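Uncharacterized protein (Saccharomonospora viridis, PDB 3RMQ) is of unknown function but binds a zinc ion through one histidine and three cysteines, as a member of the zf-HC3 zinc-finger family. Local coordinates at residues Y7-A12 / I64-A69; H24-Q27 / P31-A34; A89-L94 / C100-V105. The protein carries 1 engineered substitution. All blocks are in the same frame, centred on the assembly; numbering follows the deposited sequence.

From the N terminus, strand 7-12 pairs with strand 15-20, and contact 1 later brings its first half against helix 60-69, closing a long loop that holds all four zinc ligands, H17, C36, C59 and C62. Contact 2 is nested inside that loop: it closes the short loop between 24-27 and 31-34 and touches contact 1 where Q10 packs on V26 and F32. Contact 3 follows in series, joining helices 88-97 and 102-109 at the C-terminal end of the chain. I64 and L94 link contact 1 to contact 3, whereas contacts 2 and 3 lie on opposite sides of the chain's centre, their own centres about 24 Å apart.

Contact 1 (Y7-A12 / I64-A69); sequences YLWQQA and IALAKA
Y7 and L66 meet where strand 7-12 runs antiparallel, at 170°, to segment 64-69 of helix 60-69, with the two axes 10.7 Å apart. No hydrogen bond crosses between the segments, and the join is made by side chains from the first half of the strand. L66 spans both aromatic residues: its CG is anti to the backbone N (chi1 180°), and its two methyls part, one to each ring. L66 CD1, standing oblique to the Y7 ring, comes within 3.5 Å of Y7 CD2, the two side chains sliding past each other in opposite directions. L66 CD2 lies 4.0 Å from CZ2 of W9, again obliquely. One helical turn on, A69 CB meets the phenol end of Y7, 3.7 Å from OH. Within the hairpin, Y7 and W9 also touch V18 of strand 15-20, and the W9 side chain lies about 7 Å from the zinc ion. The contact thus bridges the N-terminal hairpin and the helix that carries C62 and begins just after C59. It is mainly apolar, methyls against two aromatic side chains, and probably depends on fit more than on directed bonds.

Contact 2 (H24-Q27 / P31-A34); sequences HRVQ and PFTA
H24 turns its CG beside the backbone N and anti to the carbonyl carbon (chi1 -56°), which carries the imidazole over the F32-T33 backbone, while F32 has its CG between its own backbone N and carbonyl carbon (chi1 68°), sending the buried phenyl ring to pack against strand 7-12 and leaving CB beneath the histidine. One face of the imidazole therefore receives two groups. F32 CB makes a CH-pi contact, 4.2 Å from the centroid of the H24 ring and 28° off its normal, and the T33 backbone N sits on the same face, 3.5 Å above the plane and displaced toward the rim. The H24 and F32 side chains cross at about a right angle. At the far end of the ring, NE2 of H24 passes 3.4 Å from O of T33, but the angle is too poor for a hydrogen bond; CB of T33 lies 3.9 Å from the same nitrogen. The threonine hydroxyl is engaged elsewhere, with T39 of the neighbouring strand.

V26 adds a looser touch, its CG2 4.4 Å from CD1 of F32 and oblique to the ring. A water lies 2.6 Å from O of R25 and 3.0 Å from O of P31, in position to donate to either, though other acceptors compete for its protons. F32 also packs on Q10 and A12 of strand 7-12 and on V40, with which its backbone pairs, and its side chain lies about 5 Å from that of the zinc ligand H17. The imidazole is thus met on one face by a CH-pi contact and close backbone packing, without a hydrogen bond to T33 O, so shape probably places it, while F32 links this loop to the zinc-binding region.

Contact 3 (A89-L94 / C100-V105); sequences ALITRL and CSFGEV
F102 reaches across to helix 88-97 because its CG stands anti to the backbone N (chi1 -180°), extending the phenyl ring toward I91 and T92. The ring's outer end enters between two methyls: CG2 of I91 lies 3.9 Å from CZ of F102, and CG2 of T92 lies 3.9 Å from CE1, both placed obliquely to the ring. The isoleucine crosses the phenylalanine side chain at about a right angle, using the short branch that lies anti to its backbone N, whereas the threonine comes in more aslant. T92 presents carbon here since its hydroxyl turns back along its own helix to bond O of P88.

Deeper in, V105 points its CB toward the first helix and directs CG1 anti to the backbone N (chi1 169°). That one methyl serves two partners, CD2 of L94 at 3.8 Å and CG2 of I91 at 4.2 Å. L94 in turn extends its CG away from its backbone N, and its side chain also touches I64, one of the links from helix 88-97 to helix 60-69.

The second helix starts with a capping box. S101, at the N-cap, accepts from N of E104 through OG at 3.2 Å, while its own N donates to OE1 of E104 at 3.0 Å, nearly straight at 167° and on the anti side of the carboxylate, although the E104 side chain is poorly ordered and this half of the box is less certain. The capping bonds of S101 and E104 stay within segment 100-105, while the interhelical surface is made of aliphatic methyls and one phenyl ring; two consecutive helices joined by a short loop pack against each other through apolar contacts, without a hydrogen bond between the two segments.

Contact 1 (Y7-A12 / I64-A69)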
loop_
_atom_site.group_PDB
_atom_site.type_symbol
_atom_site.label_atom_id
_atom_site.label_comp_id
_atom_site.label_asym_id
_atom_site.label_seq_id
_atom_site.Cartn_x
_atom_site.Cartn_y
_atom_site.Cartn_z
ATOM N N TYR A 7 11.849 0.332 3.956
ATOM C CA TYR A 7 10.699 0.197 3.053
ATOM C C TYR A 7 10.922 1.026 1.797
ATOM O O TYR A 7 11.330 2.184 1.876
ATOM C CB TYR A 7 9.425 0.742 3.713
ATOM C CG TYR A 7 9.063 -0.006 4.981
ATOM C CD1 TYR A 7 8.556 -1.302 4.914
ATOM C CD2 TYR A 7 9.315 0.551 6.234
ATOM C CE1 TYR A 7 8.230 -1.997 6.067
ATOM C CE2 TYR A 7 9.006 -0.147 7.396
ATOM C CZ TYR A 7 8.481 -1.422 7.291
ATOM O OH TYR A 7 8.167 -2.152 8.418
ATOM N N LEU A 8 10.549 0.470 0.661
ATOM C CA LEU A 8 10.695 1.201 -0.621
ATOM C C LEU A 8 9.428 0.989 -1.439
ATOM O O LEU A 8 8.674 0.027 -1.196
ATOM C CB LEU A 8 11.897 0.691 -1.422
ATOM C CG LEU A 8 13.305 1.027 -0.849
ATOM C CD1 LEU A 8 14.335 0.353 -1.659
ATOM C CD2 LEU A 8 13.534 2.600 -0.850
ATOM N N TRP A 9 9.221 1.857 -2.423
ATOM C CA TRP A 9 8.079 1.758 -3.314
ATOM C C TRP A 9 8.430 0.930 -4.541
ATOM O O TRP A 9 9.597 0.957 -4.995
ATOM C CB TRP A 9 7.631 3.193 -3.750
ATOM C CG TRP A 9 7.103 3.983 -2.590
ATOM C CD1 TRP A 9 7.834 4.725 -1.674
ATOM C CD2 TRP A 9 5.721 4.094 -2.191
ATOM N NE1 TRP A 9 6.963 5.279 -0.734
ATOM C CE2 TRP A 9 5.676 4.932 -1.048
ATOM C CE3 TRP A 9 4.511 3.573 -2.705
ATOM C CZ2 TRP A 9 4.456 5.247 -0.376
ATOM C CZ3 TRP A 9 3.276 3.909 -2.036
ATOM C CH2 TRP A 9 3.281 4.729 -0.898
ATOM N N GLN A 10 7.428 0.238 -5.096
ATOM C CA GLN A 10 7.599 -0.455 -6.369
ATOM C C GLN A 10 6.253 -0.589 -7.071
ATOM O O GLN A 10 5.293 -1.092 -6.469
ATOM C CB GLN A 10 8.210 -1.859 -6.136
ATOM C CG GLN A 10 8.245 -2.754 -7.400
ATOM C CD GLN A 10 9.110 -2.153 -8.501
ATOM O OE1 GLN A 10 10.269 -1.817 -8.252
ATOM N NE2 GLN A 10 8.545 -1.984 -9.712
ATOM N N GLN A 11 6.181 -0.136 -8.316
ATOM C CA GLN A 11 4.913 -0.238 -9.078
ATOM C C GLN A 11 4.765 -1.680 -9.557
ATOM O O GLN A 11 5.741 -2.303 -10.061
ATOM C CB GLN A 11 4.922 0.681 -10.290
ATOM C CG GLN A 11 3.569 0.620 -11.081
ATOM C CD GLN A 11 3.517 1.645 -12.160
ATOM O OE1 GLN A 11 3.250 2.830 -11.895
ATOM N NE2 GLN A 11 3.823 1.233 -13.394
ATOM N N ALA A 12 3.559 -2.236 -9.409
ATOM C CA ALA A 12 3.287 -3.575 -9.930
ATOM C C ALA A 12 1.801 -3.837 -9.879
ATOM O O ALA A 12 1.111 -3.394 -8.962
ATOM C CB ALA A 12 4.037 -4.644 -9.085
ATOM N N ILE A 64 -1.026 3.419 3.897
ATOM C CA ILE A 64 -1.462 3.485 5.290
ATOM C C ILE A 64 -0.625 2.499 6.130
ATOM O O ILE A 64 -0.209 2.832 7.236
ATOM C CB ILE A 64 -2.967 3.132 5.429
ATOM C CG1 ILE A 64 -3.847 4.179 4.727
ATOM C CG2 ILE A 64 -3.375 2.949 6.914
ATOM C CD1 ILE A 64 -3.482 5.559 5.024
ATOM N N ALA A 65 -0.392 1.284 5.617
ATOM C CA ALA A 65 0.452 0.300 6.343
ATOM C C ALA A 65 1.849 0.873 6.632
ATOM O O ALA A 65 2.380 0.720 7.732
ATOM C CB ALA A 65 0.550 -0.985 5.593
ATOM N N LEU A 66 2.439 1.546 5.641
ATOM C CA LEU A 66 3.753 2.196 5.810
ATOM C C LEU A 66 3.707 3.293 6.887
ATOM O O LEU A 66 4.554 3.320 7.821
ATOM C CB LEU A 66 4.208 2.793 4.467
ATOM C CG LEU A 66 5.565 3.510 4.508
ATOM C CD1 LEU A 66 6.678 2.599 5.089
ATOM C CD2 LEU A 66 5.967 4.007 3.089
ATOM N N ALA A 67 2.724 4.203 6.808
ATOM C CA ALA A 67 2.594 5.212 7.877
ATOM C C ALA A 67 2.511 4.554 9.255
ATOM O O ALA A 67 3.130 4.987 10.212
ATOM C CB ALA A 67 1.352 6.083 7.658
ATOM N N LYS A 68 1.709 3.510 9.362
ATOM C CA LYS A 68 1.542 2.845 10.647
ATOM C C LYS A 68 2.884 2.237 11.112
ATOM O O LYS A 68 3.273 2.409 12.294
ATOM C CB LYS A 68 0.470 1.766 10.544
ATOM C CG LYS A 68 0.191 1.031 11.869
ATOM C CD LYS A 68 -0.540 1.898 12.870
ATOM C CE LYS A 68 -0.744 1.105 14.172
ATOM N NZ LYS A 68 -1.504 1.851 15.196
ATOM N N ALA A 69 3.579 1.552 10.180
ATOM C CA ALA A 69 4.841 0.886 10.467
ATOM C C ALA A 69 5.840 1.910 10.930
ATOM O O ALA A 69 6.722 1.593 11.719
ATOM C CB ALA A 69 5.398 0.182 9.219
#

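Contact 2 (H24-Q27 / P31-A34)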
loop_
_atom_site.group_PDB
_atom_site.type_symbol
_atom_site.label_atom_id
_atom_site.label_comp_id
_atom_site.label_asym_id
_atom_site.label_seq_id
_atom_site.Cartn_x
_atom_site.Cartn_y
_atom_site.Cartn_z
ATOM N N HIS A 24 12.241 -8.777 0.649
ATOM C CA HIS A 24 12.259 -8.956 -0.791
ATOM C C HIS A 24 13.297 -8.114 -1.499
ATOM O O HIS A 24 13.615 -7.008 -1.055
ATOM C CB HIS A 24 10.893 -8.627 -1.395
ATOM C CG HIS A 24 9.782 -9.414 -0.796
ATOM N ND1 HIS A 24 9.501 -10.707 -1.183
ATOM C CD2 HIS A 24 8.906 -9.112 0.193
ATOM C CE1 HIS A 24 8.479 -11.157 -0.470
ATOM N NE2 HIS A 24 8.103 -10.211 0.372
ATOM N N ARG A 25 13.775 -8.657 -2.619
ATOM C CA ARG A 25 14.552 -7.920 -3.616
ATOM C C ARG A 25 13.707 -7.881 -4.855
ATOM O O ARG A 25 13.297 -8.934 -5.326
ATOM C CB ARG A 25 15.795 -8.723 -3.964
ATOM C CG ARG A 25 17.080 -7.997 -3.762
ATOM C CD ARG A 25 18.251 -8.969 -3.706
ATOM N NE ARG A 25 19.196 -8.545 -2.683
ATOM C CZ ARG A 25 20.346 -9.155 -2.413
ATOM N NH1 ARG A 25 21.131 -8.674 -1.460
ATOM N NH2 ARG A 25 20.713 -10.238 -3.092
ATOM N N VAL A 26 13.476 -6.711 -5.434
ATOM C CA VAL A 26 12.659 -6.621 -6.639
ATOM C C VAL A 26 13.412 -6.955 -7.926
ATOM O O VAL A 26 14.566 -6.567 -8.062
ATOM C CB VAL A 26 12.133 -5.164 -6.812
ATOM C CG1 VAL A 26 11.557 -4.977 -8.200
ATOM C CG2 VAL A 26 11.140 -4.880 -5.773
ATOM N N GLN A 27 12.744 -7.605 -8.889
ATOM C CA GLN A 27 13.374 -7.962 -10.165
ATOM C C GLN A 27 12.274 -8.239 -11.167
ATOM O O GLN A 27 11.228 -8.804 -10.812
ATOM C CB GLN A 27 14.252 -9.195 -10.002
ATOM C CG GLN A 27 14.651 -9.861 -11.317
ATOM C CD GLN A 27 15.075 -11.311 -11.107
ATOM O OE1 GLN A 27 15.988 -11.589 -10.326
ATOM N NE2 GLN A 27 14.376 -12.245 -11.764
ATOM N N PRO A 31 7.959 -12.458 -8.492
ATOM C CA PRO A 31 6.913 -11.951 -7.588
ATOM C C PRO A 31 7.500 -11.405 -6.305
ATOM O O PRO A 31 8.546 -11.896 -5.843
ATOM C CB PRO A 31 6.103 -13.200 -7.251
ATOM C CG PRO A 31 7.099 -14.317 -7.390
ATOM C CD PRO A 31 7.928 -13.930 -8.591
ATOM N N PHE A 32 6.849 -10.404 -5.719
ATOM C CA PHE A 32 7.120 -10.073 -4.334
ATOM C C PHE A 32 5.797 -9.828 -3.650
ATOM O O PHE A 32 4.780 -9.654 -4.310
ATOM C CB PHE A 32 8.030 -8.845 -4.223
ATOM C CG PHE A 32 7.384 -7.532 -4.686
ATOM C CD1 PHE A 32 7.390 -7.170 -6.032
ATOM C CD2 PHE A 32 6.779 -6.678 -3.768
ATOM C CE1 PHE A 32 6.794 -5.951 -6.462
ATOM C CE2 PHE A 32 6.164 -5.473 -4.182
ATOM C CZ PHE A 32 6.174 -5.102 -5.546
ATOM N N THR A 33 5.795 -9.828 -2.325
ATOM C CA THR A 33 4.568 -9.567 -1.612
ATOM C C THR A 33 4.723 -8.197 -0.968
ATOM O O THR A 33 5.689 -7.930 -0.241
ATOM C CB THR A 33 4.321 -10.623 -0.525
ATOM O OG1 THR A 33 4.194 -11.912 -1.161
ATOM C CG2 THR A 33 3.039 -10.308 0.213
ATOM N N ALA A 34 3.764 -7.340 -1.256
ATOM C CA ALA A 34 3.763 -5.973 -0.734
ATOM C C ALA A 34 3.284 -5.911 0.734
ATOM O O ALA A 34 2.755 -6.899 1.298
ATOM C CB ALA A 34 2.850 -5.143 -1.594
HETATM O O HOH W 1 11.053 -10.308 -5.567
#

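Contact 3 (A89-L94 / C100-V105)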
loop_
_atom_site.group_PDB
_atom_site.type_symbol
_atom_site.label_atom_id
_atom_site.label_comp_id
_atom_site.label_asym_id
_atom_site.label_seq_id
_atom_site.Cartn_x
_atom_site.Cartn_y
_atom_site.Cartn_z
ATOM N N ALA A 89 -12.888 -4.224 -1.170
ATOM C CA ALA A 89 -11.714 -5.055 -1.292
ATOM C C ALA A 89 -10.545 -4.414 -0.553
ATOM O O ALA A 89 -9.813 -5.091 0.160
ATOM C CB ALA A 89 -11.346 -5.268 -2.792
ATOM N N LEU A 90 -10.362 -3.110 -0.742
ATOM C CA LEU A 90 -9.225 -2.419 -0.098
ATOM C C LEU A 90 -9.391 -2.279 1.392
ATOM O O LEU A 90 -8.453 -2.459 2.133
ATOM C CB LEU A 90 -9.024 -1.027 -0.681
ATOM C CG LEU A 90 -8.535 -1.124 -2.128
ATOM C CD1 LEU A 90 -8.662 0.208 -2.813
ATOM C CD2 LEU A 90 -7.070 -1.553 -2.075
ATOM N N ILE A 91 -10.595 -1.932 1.832
ATOM C CA ILE A 91 -10.859 -1.737 3.256
ATOM C C ILE A 91 -10.680 -3.045 3.983
ATOM O O ILE A 91 -10.072 -3.089 5.047
ATOM C CB ILE A 91 -12.286 -1.160 3.501
ATOM C CG1 ILE A 91 -12.420 0.202 2.793
ATOM C CG2 ILE A 91 -12.562 -1.035 5.002
ATOM C CD1 ILE A 91 -13.895 0.763 2.765
ATOM N N THR A 92 -11.207 -4.130 3.442
ATOM C CA THR A 92 -11.100 -5.376 4.185
ATOM C C THR A 92 -9.642 -5.864 4.129
ATOM O O THR A 92 -9.149 -6.476 5.084
ATOM C CB THR A 92 -12.127 -6.436 3.722
ATOM O OG1 THR A 92 -11.879 -6.777 2.360
ATOM C CG2 THR A 92 -13.549 -5.882 3.869
ATOM N N ARG A 93 -8.928 -5.545 3.053
ATOM C CA ARG A 93 -7.498 -5.849 3.000
ATOM C C ARG A 93 -6.709 -5.032 4.069
ATOM O O ARG A 93 -5.828 -5.568 4.745
ATOM C CB ARG A 93 -6.960 -5.583 1.584
ATOM C CG ARG A 93 -5.504 -5.962 1.387
ATOM C CD ARG A 93 -5.094 -5.792 -0.144
ATOM N NE ARG A 93 -5.951 -6.614 -1.004
ATOM C CZ ARG A 93 -6.479 -6.230 -2.173
ATOM N NH1 ARG A 93 -6.239 -5.026 -2.662
ATOM N NH2 ARG A 93 -7.261 -7.063 -2.871
ATOM N N LEU A 94 -7.038 -3.744 4.249
ATOM C CA LEU A 94 -6.356 -2.936 5.284
ATOM C C LEU A 94 -6.665 -3.487 6.683
ATOM O O LEU A 94 -5.808 -3.452 7.571
ATOM C CB LEU A 94 -6.806 -1.477 5.244
ATOM C CG LEU A 94 -6.151 -0.514 6.250
ATOM C CD1 LEU A 94 -4.660 -0.467 6.042
ATOM C CD2 LEU A 94 -6.731 0.887 6.093
ATOM N N CYS A 100 -6.549 -2.851 14.968
ATOM C CA CYS A 100 -7.740 -2.275 15.582
ATOM C C CYS A 100 -9.039 -2.941 15.038
ATOM O O CYS A 100 -8.969 -3.861 14.220
ATOM C CB CYS A 100 -7.751 -0.760 15.382
ATOM S SG CYS A 100 -7.555 -0.245 13.664
ATOM N N SER A 101 -10.213 -2.522 15.517
ATOM C CA SER A 101 -11.465 -3.169 15.105
ATOM C C SER A 101 -11.815 -2.763 13.673
ATOM O O SER A 101 -11.288 -1.774 13.158
ATOM C CB SER A 101 -12.613 -2.797 16.034
ATOM O OG SER A 101 -12.953 -1.435 15.892
ATOM N N PHE A 102 -12.683 -3.524 13.019
ATOM C CA PHE A 102 -13.005 -3.218 11.638
ATOM C C PHE A 102 -13.627 -1.831 11.556
ATOM O O PHE A 102 -13.351 -1.067 10.637
ATOM C CB PHE A 102 -13.952 -4.250 11.049
ATOM C CG PHE A 102 -14.303 -3.980 9.642
ATOM C CD1 PHE A 102 -13.410 -4.295 8.617
ATOM C CD2 PHE A 102 -15.523 -3.408 9.328
ATOM C CE1 PHE A 102 -13.729 -4.047 7.271
ATOM C CE2 PHE A 102 -15.871 -3.139 8.009
ATOM C CZ PHE A 102 -14.963 -3.457 6.950
ATOM N N GLY A 103 -14.460 -1.498 12.537
ATOM C CA GLY A 103 -15.089 -0.192 12.560
ATOM C C GLY A 103 -14.059 0.916 12.686
ATOM O O GLY A 103 -14.228 2.004 12.135
ATOM N N GLU A 104 -12.993 0.648 13.435
ATOM C CA GLU A 104 -11.935 1.629 13.596
ATOM C C GLU A 104 -11.206 1.793 12.274
ATOM O O GLU A 104 -10.853 2.923 11.897
ATOM C CB GLU A 104 -10.991 1.231 14.729
ATOM C CG GLU A 104 -11.654 1.367 16.099
ATOM C CD GLU A 104 -10.734 1.016 17.254
ATOM O OE1 GLU A 104 -10.027 -0.008 17.172
ATOM O OE2 GLU A 104 -10.723 1.770 18.252
ATOM N N VAL A 105 -11.023 0.698 11.534
ATOM C CA VAL A 105 -10.409 0.818 10.204
ATOM C C VAL A 105 -11.291 1.658 9.281
ATOM O O VAL A 105 -10.804 2.562 8.597
ATOM C CB VAL A 105 -10.139 -0.556 9.563
ATOM C CG1 VAL A 105 -9.758 -0.395 8.094
ATOM C CG2 VAL A 105 -9.042 -1.271 10.335
#